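Local coordinates for protein eukaryotic peptide chain release factor GTP-binding subunit (Schizosaccharomyces pombe, PDB 1R5B) that serves as the GTP-binding subunit of the eukaryotic peptide chain release factor, a translational GTP-binding protein of the elongation factor Tu family, at residues Ser57-Gly60 and Gly61-Phe65; Gln252-Leu256 and Leu257-Asp261. All blocks are in the same frame, centred on the assembly; numbering follows the deposited sequence.

Interaction 1 of 2, residues Ser57-Gly60 and Gly61-Phe65; sequences STLG and GNILF
Helix 56-66 begins within what is probably the P-loop (Walker A) of the GTP-binding domain, S57 being part of that pattern, and in it L59 and I63 meet one turn apart. It illustrates how residues four apart on a helix bring their side chains onto one flank. CG of L59 lies 4.2 Å from CD1 of I63, two branched chains crossing at a slant on the same flank. In L59, CG stands anti to the backbone N (chi1 -174°), whereas CG1 of I63 sits beside its own backbone N and runs back along the preceding turn, 3.3 Å from the carbonyl O of L59. That oxygen also accepts the amide N of I63 at 2.9 Å, and is thus both bonded by the I63 amide and flanked by the I63 side chain.

Three further i to i+4 bonds carry the turn: G61 N to S57 O, N62 N to T58 O and L64 N to G60 O. The N62 donor stands above the T58 carbonyl plane, 48° out of it, and CB of N62 lies only 3.1 Å from the same oxygen. On another flank, CG of L64 covers the carbonyl O of G60 at 3.2 Å. The glycine pair G60-G61 contributes backbone alone to the middle of this span.

Around the helix, L59 and I63 both pack on F48 of strand 42-50, and F116 of strand 115-117 receives I63 and L64. T58 touches E79 of helix 72-81, while N62 and F65 reach M75 of that same helix.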
loop_
_atom_site.group_PDB
_atom_site.type_symbol
_atom_site.label_atom_id
_atom_site.label_comp_id
_atom_site.label_asym_id
_atom_site.label_seq_id
_atom_site.Cartn_x
_atom_site.Cartn_y
_atom_site.Cartn_z
ATOM N N SER A 57 -8.091 17.959 -14.242
ATOM C CA SER A 57 -8.185 17.173 -15.463
ATOM C C SER A 57 -6.863 17.231 -16.223
ATOM O O SER A 57 -6.457 16.233 -16.811
ATOM C CB SER A 57 -9.349 17.664 -16.344
ATOM O OG SER A 57 -10.396 18.269 -15.566
ATOM N N THR A 58 -6.178 18.377 -16.210
ATOM C CA THR A 58 -4.847 18.453 -16.846
ATOM C C THR A 58 -3.720 17.812 -15.992
ATOM O O THR A 58 -2.648 17.513 -16.511
ATOM C CB THR A 58 -4.483 19.915 -17.323
ATOM O OG1 THR A 58 -3.132 20.253 -16.967
ATOM C CG2 THR A 58 -5.331 20.994 -16.652
ATOM N N LEU A 59 -3.973 17.598 -14.696
ATOM C CA LEU A 59 -3.062 16.864 -13.824
ATOM C C LEU A 59 -3.110 15.364 -14.127
ATOM O O LEU A 59 -2.075 14.716 -14.233
ATOM C CB LEU A 59 -3.422 17.097 -12.356
ATOM C CG LEU A 59 -2.467 16.509 -11.318
ATOM C CD1 LEU A 59 -1.072 17.108 -11.427
ATOM C CD2 LEU A 59 -3.019 16.729 -9.937
ATOM N N GLY A 60 -4.312 14.816 -14.254
ATOM C CA GLY A 60 -4.480 13.402 -14.539
ATOM C C GLY A 60 -3.926 13.041 -15.903
ATOM O O GLY A 60 -3.306 11.991 -16.087
ATOM N N GLY A 61 -4.142 13.929 -16.866
ATOM C CA GLY A 61 -3.624 13.737 -18.201
ATOM C C GLY A 61 -2.111 13.789 -18.228
ATOM O O GLY A 61 -1.464 12.994 -18.909
ATOM N N ASN A 62 -1.549 14.734 -17.487
ATOM C CA ASN A 62 -0.105 14.918 -17.450
ATOM C C ASN A 62 0.591 13.769 -16.698
ATOM O O ASN A 62 1.732 13.407 -17.000
ATOM C CB ASN A 62 0.202 16.286 -16.836
ATOM C CG ASN A 62 1.671 16.667 -16.933
ATOM O OD1 ASN A 62 2.188 17.026 -18.009
ATOM N ND2 ASN A 62 2.355 16.606 -15.790
ATOM N N ILE A 63 -0.117 13.182 -15.736
ATOM C CA ILE A 63 0.392 12.012 -15.032
ATOM C C ILE A 63 0.416 10.861 -16.017
ATOM O O ILE A 63 1.411 10.188 -16.123
ATOM C CB ILE A 63 -0.447 11.681 -13.788
ATOM C CG1 ILE A 63 -0.109 12.653 -12.670
ATOM C CG2 ILE A 63 -0.168 10.269 -13.300
ATOM C CD1 ILE A 63 -1.045 12.583 -11.492
ATOM N N LEU A 64 -0.653 10.678 -16.782
ATOM C CA LEU A 64 -0.703 9.597 -17.750
ATOM C C LEU A 64 0.413 9.729 -18.755
ATOM O O LEU A 64 0.967 8.722 -19.199
ATOM C CB LEU A 64 -2.056 9.560 -18.470
ATOM C CG LEU A 64 -3.218 9.118 -17.573
ATOM C CD1 LEU A 64 -4.563 9.367 -18.229
ATOM C CD2 LEU A 64 -3.070 7.650 -17.177
ATOM N N PHE A 65 0.762 10.969 -19.099
ATOM C CA PHE A 65 1.765 11.216 -20.125
ATOM C C PHE A 65 3.170 10.956 -19.602
ATOM O O PHE A 65 3.945 10.244 -20.236
ATOM C CB PHE A 65 1.667 12.652 -20.644
ATOM C CG PHE A 65 2.807 13.057 -21.541
ATOM C CD1 PHE A 65 3.155 12.282 -22.644
ATOM C CD2 PHE A 65 3.538 14.217 -21.284
ATOM C CE1 PHE A 65 4.210 12.655 -23.471
ATOM C CE2 PHE A 65 4.591 14.597 -22.118
ATOM C CZ PHE A 65 4.929 13.807 -23.205
#

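Interaction 2 of 2, residues Gln252-Leu256 and Leu257-Asp261; sequences QGPSL and LEYLD
A capping box opens helix 256-262 of the GTP-binding domain, with S255 as N-cap and E258 as its partner three residues on. OG of S255 accepts the amide N of E258 at 3.2 Å; a chi1 of 73° turns the hydroxyl oxygen toward the first turn, where it meets that amide. The reciprocal bond is weak: S255 N to OE1 of E258, 3.3 Å. An extended glutamate chain, CG anti to the backbone N, brings the carboxylate back alongside P254, whose CB lies 3.4 Å from CD of E258. R242 forms a salt bridge with OE2, and S255 OG has a further hydrogen bond to the carbonyl O of K240, so both polar ends of the box are tied to the preceding loop.

Behind the cap the regular helix starts at once. Y259 N binds S255 O, and L260 N binds L256 O at 2.9 Å, both nearly in line with the carbonyl bond (C=O...donor angles 164° and 162°). CD1 of L256 meets CD1 of L260 at 3.9 Å, while the P254 ring lies beside the Y259 side chain, CG to CB 4.1 Å. L256 and Y259 also pack against strands 184-189 and 226-230. Paired bonds of this kind, the N-cap side chain accepting from the N3 amide and the N3 side chain accepting from the N-cap amide, define the capping box at a helix N-terminus.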
loop_
_atom_site.group_PDB
_atom_site.type_symbol
_atom_site.label_atom_id
_atom_site.label_comp_id
_atom_site.label_asym_id
_atom_site.label_seq_id
_atom_site.Cartn_x
_atom_site.Cartn_y
_atom_site.Cartn_z
ATOM N N GLN A 252 11.697 21.155 -0.642
ATOM C CA GLN A 252 12.653 20.069 -0.700
ATOM C C GLN A 252 11.985 18.765 -0.263
ATOM O O GLN A 252 12.615 17.893 0.344
ATOM C CB GLN A 252 13.871 20.420 0.152
ATOM C CG GLN A 252 14.665 21.685 -0.308
ATOM C CD GLN A 252 15.883 21.391 -1.225
ATOM O OE1 GLN A 252 16.110 20.244 -1.641
ATOM N NE2 GLN A 252 16.663 22.442 -1.533
ATOM N N GLY A 253 10.697 18.648 -0.583
ATOM C CA GLY A 253 9.940 17.432 -0.351
ATOM C C GLY A 253 9.915 16.560 -1.596
ATOM O O GLY A 253 10.691 16.767 -2.528
ATOM N N PRO A 254 9.042 15.562 -1.601
ATOM C CA PRO A 254 8.869 14.694 -2.766
ATOM C C PRO A 254 7.911 15.261 -3.814
ATOM O O PRO A 254 7.075 16.119 -3.521
ATOM C CB PRO A 254 8.280 13.421 -2.141
ATOM C CG PRO A 254 7.499 13.896 -0.982
ATOM C CD PRO A 254 8.177 15.142 -0.482
ATOM N N SER A 255 8.048 14.758 -5.038
ATOM C CA SER A 255 7.082 15.005 -6.101
ATOM C C SER A 255 5.776 14.298 -5.780
ATOM O O SER A 255 5.740 13.401 -4.950
ATOM C CB SER A 255 7.609 14.501 -7.445
ATOM O OG SER A 255 7.580 13.091 -7.503
ATOM N N LEU A 256 4.705 14.699 -6.447
ATOM C CA LEU A 256 3.414 14.083 -6.213
ATOM C C LEU A 256 3.512 12.570 -6.342
ATOM O O LEU A 256 3.157 11.860 -5.411
ATOM C CB LEU A 256 2.353 14.634 -7.158
ATOM C CG LEU A 256 0.987 13.967 -7.045
ATOM C CD1 LEU A 256 0.495 14.023 -5.611
ATOM C CD2 LEU A 256 0.001 14.639 -7.974
ATOM N N LEU A 257 4.003 12.084 -7.479
ATOM C CA LEU A 257 4.043 10.642 -7.723
ATOM C C LEU A 257 4.957 9.916 -6.736
ATOM O O LEU A 257 4.697 8.781 -6.371
ATOM C CB LEU A 257 4.468 10.325 -9.157
ATOM C CG LEU A 257 3.452 10.701 -10.252
ATOM C CD1 LEU A 257 3.981 10.253 -11.581
ATOM C CD2 LEU A 257 2.091 10.099 -10.019
ATOM N N GLU A 258 6.013 10.584 -6.302
ATOM C CA GLU A 258 6.938 10.009 -5.348
ATOM C C GLU A 258 6.232 9.791 -4.008
ATOM O O GLU A 258 6.420 8.780 -3.354
ATOM C CB GLU A 258 8.114 10.958 -5.179
ATOM C CG GLU A 258 9.184 10.520 -4.203
ATOM C CD GLU A 258 10.297 11.545 -4.088
ATOM O OE1 GLU A 258 10.425 12.407 -4.991
ATOM O OE2 GLU A 258 11.041 11.482 -3.083
ATOM N N TYR A 259 5.430 10.764 -3.610
ATOM C CA TYR A 259 4.632 10.679 -2.399
ATOM C C TYR A 259 3.512 9.617 -2.521
ATOM O O TYR A 259 3.285 8.845 -1.592
ATOM C CB TYR A 259 4.030 12.050 -2.067
ATOM C CG TYR A 259 3.176 11.988 -0.853
ATOM C CD1 TYR A 259 3.753 11.981 0.417
ATOM C CD2 TYR A 259 1.796 11.868 -0.956
ATOM C CE1 TYR A 259 2.973 11.887 1.552
ATOM C CE2 TYR A 259 1.006 11.763 0.186
ATOM C CZ TYR A 259 1.602 11.767 1.424
ATOM O OH TYR A 259 0.838 11.669 2.546
ATOM N N LEU A 260 2.811 9.603 -3.651
ATOM C CA LEU A 260 1.753 8.620 -3.909
ATOM C C LEU A 260 2.303 7.182 -3.858
ATOM O O LEU A 260 1.621 6.258 -3.426
ATOM C CB LEU A 260 1.127 8.864 -5.280
ATOM C CG LEU A 260 -0.248 9.540 -5.429
ATOM C CD1 LEU A 260 -0.569 10.477 -4.304
ATOM C CD2 LEU A 260 -0.342 10.247 -6.797
ATOM N N ASP A 261 3.557 7.018 -4.272
ATOM C CA ASP A 261 4.174 5.710 -4.338
ATOM C C ASP A 261 4.421 5.072 -2.973
ATOM O O ASP A 261 4.177 3.895 -2.805
ATOM C CB ASP A 261 5.494 5.785 -5.114
ATOM C CG ASP A 261 6.079 4.420 -5.375
ATOM O OD1 ASP A 261 5.453 3.645 -6.116
ATOM O OD2 ASP A 261 7.153 4.029 -4.879
#

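Both interactions are local turns within the same GTP-binding domain, their centres about 15 Å apart, and they meet through apolar side chains: CG2 of I63 lies 4.0 Å from CD2 of L257, and CD2 of L256 is 4.2 Å from CD2 of L59. Interaction 1 is the more buried and runs almost the whole length of helix 56-66, where main-chain bonds and a leucine-isoleucine pair do the work. Interaction 2 is partly buried and marks a helix beginning, where a serine and a glutamate side chain bond to main-chain amides. Both carry an apolar i to i+4 pair, L59-I63 and L256-L260, but the polar capping chemistry belongs to interaction 2.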